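Local coordinates for prolyl-ACP dehydrogenase (PDB 4IRN), which oxidises a prolyl group carried on an acyl carrier protein in anatoxin-a biosynthesis, using FAD in an acyl-CoA dehydrogenase fold, at residues 288-299 / 322-333; 348-358 / 407-415. One frame throughout, in Å; residues are numbered along the deposited sequence.

Contact 1 of 2, residues 288-299 / 322-333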
loop_
_atom_site.group_PDB
_atom_site.type_symbol
_atom_site.label_atom_id
_atom_site.label_comp_id
_atom_site.label_asym_id
_atom_site.label_seq_id
_atom_site.Cartn_x
_atom_site.Cartn_y
_atom_site.Cartn_z
ATOM N N VAL A 288 21.606 1.302 -3.482
ATOM C CA VAL A 288 21.043 2.049 -4.613
ATOM C C VAL A 288 21.624 1.463 -5.917
ATOM O O VAL A 288 20.891 1.315 -6.902
ATOM C CB VAL A 288 21.270 3.589 -4.480
ATOM C CG1 VAL A 288 20.587 4.358 -5.610
ATOM C CG2 VAL A 288 20.778 4.104 -3.125
ATOM N N GLY A 289 22.913 1.096 -5.879
ATOM C CA GLY A 289 23.629 0.474 -6.991
ATOM C C GLY A 289 23.110 -0.914 -7.299
ATOM O O GLY A 289 22.928 -1.263 -8.470
ATOM N N THR A 290 22.827 -1.699 -6.232
ATOM C CA THR A 290 22.253 -3.048 -6.288
ATOM C C THR A 290 20.856 -2.975 -6.927
ATOM O O THR A 290 20.518 -3.816 -7.761
ATOM C CB THR A 290 22.207 -3.653 -4.874
ATOM O OG1 THR A 290 23.515 -3.604 -4.296
ATOM C CG2 THR A 290 21.665 -5.077 -4.847
ATOM N N MET A 291 20.069 -1.945 -6.549
ATOM C CA MET A 291 18.732 -1.686 -7.065
ATOM C C MET A 291 18.783 -1.408 -8.567
ATOM O O MET A 291 17.901 -1.872 -9.297
ATOM C CB MET A 291 18.087 -0.507 -6.324
ATOM C CG MET A 291 17.679 -0.823 -4.883
ATOM S SD MET A 291 17.141 0.628 -3.941
ATOM C CE MET A 291 15.572 0.917 -4.688
ATOM N N GLU A 292 19.831 -0.680 -9.031
ATOM C CA GLU A 292 20.053 -0.377 -10.447
ATOM C C GLU A 292 20.373 -1.668 -11.214
ATOM O O GLU A 292 19.866 -1.843 -12.321
ATOM C CB GLU A 292 21.177 0.658 -10.626
ATOM C CG GLU A 292 21.204 1.321 -11.996
ATOM C CD GLU A 292 22.258 2.397 -12.187
ATOM O OE1 GLU A 292 22.237 3.397 -11.432
ATOM O OE2 GLU A 292 23.089 2.252 -13.114
ATOM N N ARG A 293 21.187 -2.574 -10.612
ATOM C CA ARG A 293 21.552 -3.860 -11.218
ATOM C C ARG A 293 20.332 -4.767 -11.399
ATOM O O ARG A 293 20.154 -5.316 -12.488
ATOM C CB ARG A 293 22.676 -4.584 -10.443
ATOM C CG ARG A 293 23.128 -5.898 -11.123
ATOM C CD ARG A 293 24.272 -6.603 -10.427
ATOM N NE ARG A 293 23.883 -7.147 -9.131
ATOM C CZ ARG A 293 24.301 -6.672 -7.965
ATOM N NH1 ARG A 293 25.137 -5.644 -7.920
ATOM N NH2 ARG A 293 23.889 -7.224 -6.833
ATOM N N LEU A 294 19.494 -4.892 -10.363
ATOM C CA LEU A 294 18.269 -5.702 -10.406
ATOM C C LEU A 294 17.224 -5.171 -11.363
ATOM O O LEU A 294 16.471 -5.954 -11.910
ATOM C CB LEU A 294 17.649 -5.898 -9.013
ATOM C CG LEU A 294 18.541 -6.427 -7.872
ATOM C CD1 LEU A 294 17.771 -6.422 -6.573
ATOM C CD2 LEU A 294 19.109 -7.811 -8.177
ATOM N N LEU A 295 17.165 -3.846 -11.564
ATOM C CA LEU A 295 16.228 -3.238 -12.513
ATOM C C LEU A 295 16.600 -3.637 -13.938
ATOM O O LEU A 295 15.729 -4.116 -14.671
ATOM C CB LEU A 295 16.154 -1.690 -12.359
ATOM C CG LEU A 295 15.318 -0.884 -13.390
ATOM C CD1 LEU A 295 13.862 -1.371 -13.478
ATOM C CD2 LEU A 295 15.350 0.583 -13.058
ATOM N N GLU A 296 17.892 -3.468 -14.315
ATOM C CA GLU A 296 18.387 -3.805 -15.652
ATOM C C GLU A 296 18.286 -5.319 -15.922
ATOM O O GLU A 296 17.977 -5.733 -17.045
ATOM C CB GLU A 296 19.826 -3.306 -15.887
ATOM C CG GLU A 296 20.099 -1.821 -15.687
ATOM C CD GLU A 296 21.543 -1.374 -15.878
ATOM O OE1 GLU A 296 22.435 -2.238 -16.030
ATOM O OE2 GLU A 296 21.791 -0.151 -15.797
ATOM N N GLN A 297 18.533 -6.133 -14.887
ATOM C CA GLN A 297 18.445 -7.593 -14.958
ATOM C C GLN A 297 17.009 -8.030 -15.182
ATOM O O GLN A 297 16.763 -8.958 -15.962
ATOM C CB GLN A 297 18.987 -8.231 -13.683
ATOM C CG GLN A 297 20.469 -8.541 -13.795
ATOM C CD GLN A 297 21.071 -9.162 -12.563
ATOM O OE1 GLN A 297 20.377 -9.621 -11.647
ATOM N NE2 GLN A 297 22.394 -9.167 -12.514
ATOM N N SER A 298 16.055 -7.346 -14.513
ATOM C CA SER A 298 14.626 -7.634 -14.620
ATOM C C SER A 298 14.041 -7.164 -15.954
ATOM O O SER A 298 13.197 -7.880 -16.509
ATOM C CB SER A 298 13.858 -7.062 -13.437
ATOM O OG SER A 298 14.313 -7.612 -12.210
ATOM N N ILE A 299 14.505 -5.986 -16.486
ATOM C CA ILE A 299 14.088 -5.473 -17.810
ATOM C C ILE A 299 14.499 -6.517 -18.861
ATOM O O ILE A 299 13.659 -6.944 -19.649
ATOM C CB ILE A 299 14.624 -4.043 -18.157
ATOM C CG1 ILE A 299 14.037 -2.982 -17.219
ATOM C CG2 ILE A 299 14.299 -3.678 -19.615
ATOM C CD1 ILE A 299 14.773 -1.655 -17.175
ATOM N N LEU A 322 8.348 -2.983 -13.014
ATOM C CA LEU A 322 9.555 -2.318 -13.482
ATOM C C LEU A 322 9.438 -0.794 -13.440
ATOM O O LEU A 322 10.413 -0.124 -13.158
ATOM C CB LEU A 322 9.985 -2.839 -14.859
ATOM C CG LEU A 322 10.332 -4.314 -14.833
ATOM C CD1 LEU A 322 10.100 -4.944 -16.151
ATOM C CD2 LEU A 322 11.728 -4.528 -14.327
ATOM N N VAL A 323 8.231 -0.253 -13.628
ATOM C CA VAL A 323 7.909 1.178 -13.509
ATOM C C VAL A 323 8.062 1.565 -12.021
ATOM O O VAL A 323 8.686 2.586 -11.722
ATOM C CB VAL A 323 6.504 1.513 -14.090
ATOM C CG1 VAL A 323 6.143 2.978 -13.857
ATOM C CG2 VAL A 323 6.426 1.184 -15.582
ATOM N N GLU A 324 7.576 0.699 -11.097
ATOM C CA GLU A 324 7.705 0.914 -9.645
ATOM C C GLU A 324 9.172 0.836 -9.200
ATOM O O GLU A 324 9.609 1.638 -8.372
ATOM C CB GLU A 324 6.837 -0.071 -8.841
ATOM C CG GLU A 324 5.340 0.202 -8.920
ATOM C CD GLU A 324 4.829 1.494 -8.306
ATOM O OE1 GLU A 324 5.449 1.995 -7.340
ATOM O OE2 GLU A 324 3.776 1.987 -8.770
ATOM N N MET A 325 9.939 -0.100 -9.794
ATOM C CA MET A 325 11.375 -0.262 -9.538
ATOM C C MET A 325 12.133 0.994 -9.976
ATOM O O MET A 325 13.036 1.435 -9.265
ATOM C CB MET A 325 11.938 -1.511 -10.244
ATOM C CG MET A 325 11.697 -2.799 -9.482
ATOM S SD MET A 325 12.238 -4.269 -10.390
ATOM C CE MET A 325 13.863 -4.404 -9.809
ATOM N N LYS A 326 11.730 1.585 -11.123
ATOM C CA LYS A 326 12.301 2.817 -11.677
ATOM C C LYS A 326 12.037 4.023 -10.761
ATOM O O LYS A 326 12.980 4.745 -10.429
ATOM C CB LYS A 326 11.816 3.066 -13.126
ATOM C CG LYS A 326 12.390 4.324 -13.798
ATOM C CD LYS A 326 13.909 4.293 -13.992
ATOM C CE LYS A 326 14.410 5.587 -14.577
ATOM N NZ LYS A 326 15.889 5.593 -14.708
ATOM N N LEU A 327 10.770 4.225 -10.341
ATOM C CA LEU A 327 10.373 5.313 -9.434
ATOM C C LEU A 327 11.165 5.243 -8.130
ATOM O O LEU A 327 11.718 6.260 -7.706
ATOM C CB LEU A 327 8.858 5.295 -9.134
ATOM C CG LEU A 327 7.899 5.629 -10.295
ATOM C CD1 LEU A 327 6.525 5.084 -10.024
ATOM C CD2 LEU A 327 7.800 7.126 -10.525
ATOM N N ARG A 328 11.254 4.038 -7.528
ATOM C CA ARG A 328 11.990 3.807 -6.287
ATOM C C ARG A 328 13.482 4.102 -6.412
ATOM O O ARG A 328 14.048 4.719 -5.509
ATOM C CB ARG A 328 11.765 2.383 -5.769
ATOM C CG ARG A 328 10.449 2.256 -5.060
ATOM C CD ARG A 328 10.367 1.001 -4.258
ATOM N NE ARG A 328 9.083 0.383 -4.523
ATOM C CZ ARG A 328 8.904 -0.647 -5.335
ATOM N NH1 ARG A 328 9.941 -1.212 -5.939
ATOM N NH2 ARG A 328 7.690 -1.117 -5.559
ATOM N N LEU A 329 14.104 3.691 -7.532
ATOM C CA LEU A 329 15.521 3.903 -7.811
ATOM C C LEU A 329 15.873 5.388 -7.873
ATOM O O LEU A 329 16.870 5.801 -7.277
ATOM C CB LEU A 329 15.947 3.169 -9.102
ATOM C CG LEU A 329 17.402 3.366 -9.581
ATOM C CD1 LEU A 329 18.398 2.653 -8.665
ATOM C CD2 LEU A 329 17.575 2.887 -10.989
ATOM N N GLU A 330 15.038 6.183 -8.565
ATOM C CA GLU A 330 15.225 7.629 -8.717
ATOM C C GLU A 330 15.004 8.385 -7.414
ATOM O O GLU A 330 15.696 9.371 -7.172
ATOM C CB GLU A 330 14.385 8.202 -9.872
ATOM C CG GLU A 330 14.768 7.643 -11.240
ATOM C CD GLU A 330 16.210 7.816 -11.697
ATOM O OE1 GLU A 330 16.766 8.926 -11.536
ATOM O OE2 GLU A 330 16.777 6.839 -12.237
ATOM N N ASN A 331 14.080 7.905 -6.568
ATOM C CA ASN A 331 13.800 8.471 -5.245
ATOM C C ASN A 331 14.949 8.184 -4.278
ATOM O O ASN A 331 15.308 9.050 -3.483
ATOM C CB ASN A 331 12.519 7.898 -4.664
ATOM C CG ASN A 331 11.240 8.509 -5.187
ATOM O OD1 ASN A 331 11.100 9.735 -5.258
ATOM N ND2 ASN A 331 10.254 7.653 -5.501
ATOM N N ALA A 332 15.504 6.953 -4.335
ATOM C CA ALA A 332 16.635 6.504 -3.519
ATOM C C ALA A 332 17.864 7.376 -3.819
ATOM O O ALA A 332 18.548 7.812 -2.892
ATOM C CB ALA A 332 16.947 5.039 -3.798
ATOM N N LYS A 333 18.106 7.662 -5.110
ATOM C CA LYS A 333 19.203 8.515 -5.583
ATOM C C LYS A 333 19.042 9.934 -5.007
ATOM O O LYS A 333 19.998 10.493 -4.475
ATOM C CB LYS A 333 19.249 8.557 -7.125
ATOM C CG LYS A 333 19.921 7.353 -7.766
ATOM C CD LYS A 333 19.837 7.413 -9.286
ATOM C CE LYS A 333 20.458 6.208 -9.960
ATOM N NZ LYS A 333 20.362 6.283 -11.446
#
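Glu292 and Lys333 reach across one flank of this helix pair, Lys333 NZ lying 3.4 Å from Glu292 OE1 in a salt bridge whose hydrogen bond is weak. The two side chains cross at about a right angle, and the stronger partner of OE1 is Gln109 on helix 101-114. The lysine methylenes pack as well, Lys333 CG resting 3.7 Å from Val288 CG1. Along 322-333, Lys326 NZ bonds Glu330 OE2 at 2.9 Å, arriving from above the carboxylate plane; a long pairing of the same oxygen with Lys333 NZ completes a four-residue charged network, and long, charged side chains suit this partly exposed flank. Beneath it lies the antiparallel packing of two long helices in the C-terminal helical domain of the acyl-CoA dehydrogenase fold, their axes 9.9 Å apart at 158°. Knobs-into-holes packing holds the middle: Leu295 sits among Leu322, Met325, Lys326 and Leu329, while Leu329 fits among Val288, Met291, Glu292 and Leu295. With CG anti to the backbone N (chi1 174°), Leu295 sends CD2 to within 3.8 Å of Leu329 CD2. Ser298 is small enough to admit Leu322, and its buried hydroxyl is satisfied by donating from OG to Leu294 O at 2.7 Å, a carbonyl that Ser298 N also reaches, from the opposite face of its plane. On the other flank, the Arg328 guanidinium is held by Ser367 and Glu370 of helix 350-375.

Contact 2 of 2, residues 348-358 / 407-415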
loop_
_atom_site.group_PDB
_atom_site.type_symbol
_atom_site.label_atom_id
_atom_site.label_comp_id
_atom_site.label_asym_id
_atom_site.label_seq_id
_atom_site.Cartn_x
_atom_site.Cartn_y
_atom_site.Cartn_z
ATOM N N MET A 348 24.338 19.727 9.708
ATOM C CA MET A 348 23.782 18.671 10.545
ATOM C C MET A 348 22.608 18.060 9.765
ATOM O O MET A 348 21.602 18.746 9.511
ATOM C CB MET A 348 23.304 19.251 11.887
ATOM C CG MET A 348 23.077 18.199 12.977
ATOM S SD MET A 348 21.579 17.171 12.854
ATOM C CE MET A 348 20.333 18.358 13.248
ATOM N N ALA A 349 22.774 16.767 9.347
ATOM C CA ALA A 349 21.764 16.111 8.529
ATOM C C ALA A 349 21.185 14.809 9.116
ATOM O O ALA A 349 20.994 13.843 8.369
ATOM C CB ALA A 349 22.309 15.882 7.122
ATOM N N LEU A 350 20.842 14.793 10.425
ATOM C CA LEU A 350 20.258 13.604 11.064
ATOM C C LEU A 350 18.845 13.306 10.550
ATOM O O LEU A 350 18.502 12.142 10.367
ATOM C CB LEU A 350 20.293 13.704 12.596
ATOM C CG LEU A 350 19.941 12.436 13.395
ATOM C CD1 LEU A 350 21.096 11.448 13.427
ATOM C CD2 LEU A 350 19.572 12.791 14.798
ATOM N N LEU A 351 18.042 14.349 10.291
ATOM C CA LEU A 351 16.695 14.198 9.732
ATOM C C LEU A 351 16.775 13.620 8.317
ATOM O O LEU A 351 16.041 12.693 8.005
ATOM C CB LEU A 351 15.961 15.562 9.718
ATOM C CG LEU A 351 14.650 15.676 8.909
ATOM C CD1 LEU A 351 13.536 14.815 9.501
ATOM C CD2 LEU A 351 14.213 17.116 8.801
ATOM N N GLU A 352 17.678 14.157 7.480
ATOM C CA GLU A 352 17.858 13.731 6.096
ATOM C C GLU A 352 18.433 12.325 5.988
ATOM O O GLU A 352 18.052 11.591 5.079
ATOM C CB GLU A 352 18.679 14.753 5.306
ATOM C CG GLU A 352 17.921 16.045 5.020
ATOM C CD GLU A 352 17.766 17.049 6.155
ATOM O OE1 GLU A 352 18.461 16.913 7.189
ATOM O OE2 GLU A 352 16.954 17.988 5.998
ATOM N N ALA A 353 19.325 11.942 6.919
ATOM C CA ALA A 353 19.937 10.611 6.970
ATOM C C ALA A 353 18.899 9.573 7.384
ATOM O O ALA A 353 18.915 8.457 6.862
ATOM C CB ALA A 353 21.098 10.604 7.948
ATOM N N SER A 354 17.988 9.952 8.309
ATOM C CA SER A 354 16.916 9.093 8.807
ATOM C C SER A 354 15.882 8.839 7.725
ATOM O O SER A 354 15.429 7.708 7.581
ATOM C CB SER A 354 16.267 9.702 10.041
ATOM O OG SER A 354 17.217 9.851 11.085
ATOM N N MET A 355 15.542 9.884 6.936
ATOM C CA MET A 355 14.603 9.804 5.809
ATOM C C MET A 355 15.177 8.905 4.709
ATOM O O MET A 355 14.438 8.103 4.127
ATOM C CB MET A 355 14.308 11.198 5.243
ATOM C CG MET A 355 13.435 12.039 6.146
ATOM S SD MET A 355 13.060 13.660 5.453
ATOM C CE MET A 355 11.729 13.254 4.439
ATOM N N ALA A 356 16.502 9.030 4.449
ATOM C CA ALA A 356 17.223 8.240 3.460
ATOM C C ALA A 356 17.234 6.762 3.853
ATOM O O ALA A 356 16.851 5.918 3.047
ATOM C CB ALA A 356 18.644 8.757 3.305
ATOM N N ASN A 357 17.605 6.466 5.104
ATOM C CA ASN A 357 17.655 5.113 5.630
ATOM C C ASN A 357 16.288 4.446 5.596
ATOM O O ASN A 357 16.171 3.312 5.137
ATOM C CB ASN A 357 18.208 5.126 7.038
ATOM C CG ASN A 357 18.789 3.808 7.442
ATOM O OD1 ASN A 357 18.118 2.971 8.037
ATOM N ND2 ASN A 357 20.047 3.596 7.117
ATOM N N LEU A 358 15.250 5.164 6.049
ATOM C CA LEU A 358 13.873 4.674 6.087
ATOM C C LEU A 358 13.360 4.375 4.673
ATOM O O LEU A 358 12.820 3.290 4.441
ATOM C CB LEU A 358 12.944 5.656 6.846
ATOM C CG LEU A 358 11.412 5.460 6.763
ATOM C CD1 LEU A 358 10.953 4.241 7.535
ATOM C CD2 LEU A 358 10.695 6.659 7.309
ATOM N N ARG A 407 10.988 6.781 11.851
ATOM C CA ARG A 407 9.687 7.464 11.845
ATOM C C ARG A 407 9.539 8.307 13.107
ATOM O O ARG A 407 9.125 9.463 13.011
ATOM C CB ARG A 407 8.547 6.449 11.742
ATOM C CG ARG A 407 8.488 5.728 10.406
ATOM C CD ARG A 407 7.397 4.687 10.365
ATOM N NE ARG A 407 7.528 3.793 9.221
ATOM C CZ ARG A 407 7.116 4.077 7.990
ATOM N NH1 ARG A 407 6.555 5.249 7.724
ATOM N NH2 ARG A 407 7.272 3.194 7.012
ATOM N N VAL A 408 9.934 7.743 14.284
ATOM C CA VAL A 408 9.893 8.432 15.581
ATOM C C VAL A 408 10.869 9.633 15.548
ATOM O O VAL A 408 10.487 10.727 15.976
ATOM C CB VAL A 408 10.158 7.460 16.766
ATOM C CG1 VAL A 408 10.418 8.207 18.070
ATOM C CG2 VAL A 408 9.006 6.472 16.935
ATOM N N VAL A 409 12.098 9.436 15.005
ATOM C CA VAL A 409 13.124 10.474 14.866
ATOM C C VAL A 409 12.598 11.616 13.969
ATOM O O VAL A 409 12.691 12.777 14.364
ATOM C CB VAL A 409 14.478 9.884 14.382
ATOM C CG1 VAL A 409 15.476 10.985 14.002
ATOM C CG2 VAL A 409 15.085 8.957 15.437
ATOM N N ILE A 410 11.990 11.281 12.806
ATOM C CA ILE A 410 11.421 12.257 11.869
ATOM C C ILE A 410 10.318 13.070 12.554
ATOM O O ILE A 410 10.334 14.306 12.482
ATOM C CB ILE A 410 10.979 11.604 10.514
ATOM C CG1 ILE A 410 12.201 11.001 9.758
ATOM C CG2 ILE A 410 10.203 12.601 9.605
ATOM C CD1 ILE A 410 11.892 9.849 8.829
ATOM N N ALA A 411 9.405 12.383 13.269
ATOM C CA ALA A 411 8.300 13.006 14.004
ATOM C C ALA A 411 8.791 14.044 15.026
ATOM O O ALA A 411 8.183 15.109 15.131
ATOM C CB ALA A 411 7.460 11.941 14.688
ATOM N N LYS A 412 9.914 13.754 15.736
ATOM C CA LYS A 412 10.524 14.652 16.731
ATOM C C LYS A 412 11.041 15.913 16.059
ATOM O O LYS A 412 10.799 17.000 16.572
ATOM C CB LYS A 412 11.640 13.959 17.528
ATOM C CG LYS A 412 11.199 12.737 18.326
ATOM C CD LYS A 412 10.752 13.065 19.727
ATOM C CE LYS A 412 10.157 11.866 20.425
ATOM N NZ LYS A 412 9.649 12.226 21.777
ATOM N N PHE A 413 11.707 15.772 14.883
ATOM C CA PHE A 413 12.210 16.900 14.083
ATOM C C PHE A 413 11.078 17.800 13.579
ATOM O O PHE A 413 11.295 18.995 13.394
ATOM C CB PHE A 413 13.054 16.408 12.903
ATOM C CG PHE A 413 14.490 16.125 13.267
ATOM C CD1 PHE A 413 15.406 17.160 13.398
ATOM C CD2 PHE A 413 14.931 14.823 13.467
ATOM C CE1 PHE A 413 16.731 16.897 13.745
ATOM C CE2 PHE A 413 16.256 14.562 13.813
ATOM C CZ PHE A 413 17.146 15.600 13.955
ATOM N N LEU A 414 9.875 17.226 13.368
ATOM C CA LEU A 414 8.688 17.948 12.914
ATOM C C LEU A 414 8.069 18.761 14.047
ATOM O O LEU A 414 7.331 19.706 13.788
ATOM C CB LEU A 414 7.654 16.991 12.297
ATOM C CG LEU A 414 8.030 16.322 10.964
ATOM C CD1 LEU A 414 6.990 15.282 10.560
ATOM C CD2 LEU A 414 8.202 17.346 9.859
ATOM N N GLY A 415 8.394 18.399 15.286
ATOM C CA GLY A 415 7.937 19.084 16.489
ATOM C C GLY A 415 6.986 18.288 17.361
ATOM O O GLY A 415 6.561 18.770 18.413
#
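Phe413 lays one face of its ring against Leu351, whose CB stands 3.9 Å from the ring centroid and only 12° off the normal, a well-centred CH-pi contact. The two side chains run past each other in opposite directions, which also brings Leu351 CD1 within 3.8 Å of Phe413 CB. Leu350 crosses the ring at about a right angle and meets its edge: Leu350 CD2 lies in the ring plane, 3.8 Å from Phe413 CZ. From the loop before the helix, Met348 approaches from the opposite direction and sets CE at the ring edge, near its plane, 3.9 Å from Phe413 CE1. A flat aromatic suits this place at the solvent margin, where two leucines and a methionine can fit round its face and edge.

Further along, Ile410 is the knob in a hole formed by Leu351, Ser354, Met355 and Leu358. Its CB points to the flank, but CG1 lies anti to the carbonyl carbon (chi1 -63°) and carries CD1 inward, 3.7 Å from Leu358 CD2. In this way the C-terminal helix of the acyl-CoA dehydrogenase fold packs antiparallel, at 145°, on the start of helix 350-375. The chain leaves the C-terminal helix through a Schellman motif at Gly415, whose positive phi is easily adopted by glycine. Small Ser354 lets Val409 come near: Ser354 OG lies 3.6 Å from Val409 CG1, while donating to Leu350 O and also bonding Arg280. At the far end Leu358 crosses the extended Arg407 chain at about a right angle, placing Leu358 CD1 3.6 Å above the guanidinium plane, toward its rim. Arg407 NH1 meanwhile forms a salt bridge with Glu324 of the second subunit and a hydrogen bond with Asn320 of that subunit.

How the contacts relate
Contacts 1 and 2 follow one another along the chain within the C-terminal helical domain: the pairing of 288-299 with 322-333 closes before that of 348-358 with 407-415 opens. Their centres are 24 Å apart and their nearest atoms about 6 Å, without touching, yet helices 316-344 and 350-375 are consecutive and connect them. The subunit interface relates them more directly, since contact 1 of one subunit meets contact 2 of the other, where Glu330 packs on Met355 of the second subunit. Contact 2 borders FAD, which Val408 touches and from which the Arg407 side chain is about 8 Å; contact 1 stays farther off, the Leu322 side chain about 10 Å from a bound FAD.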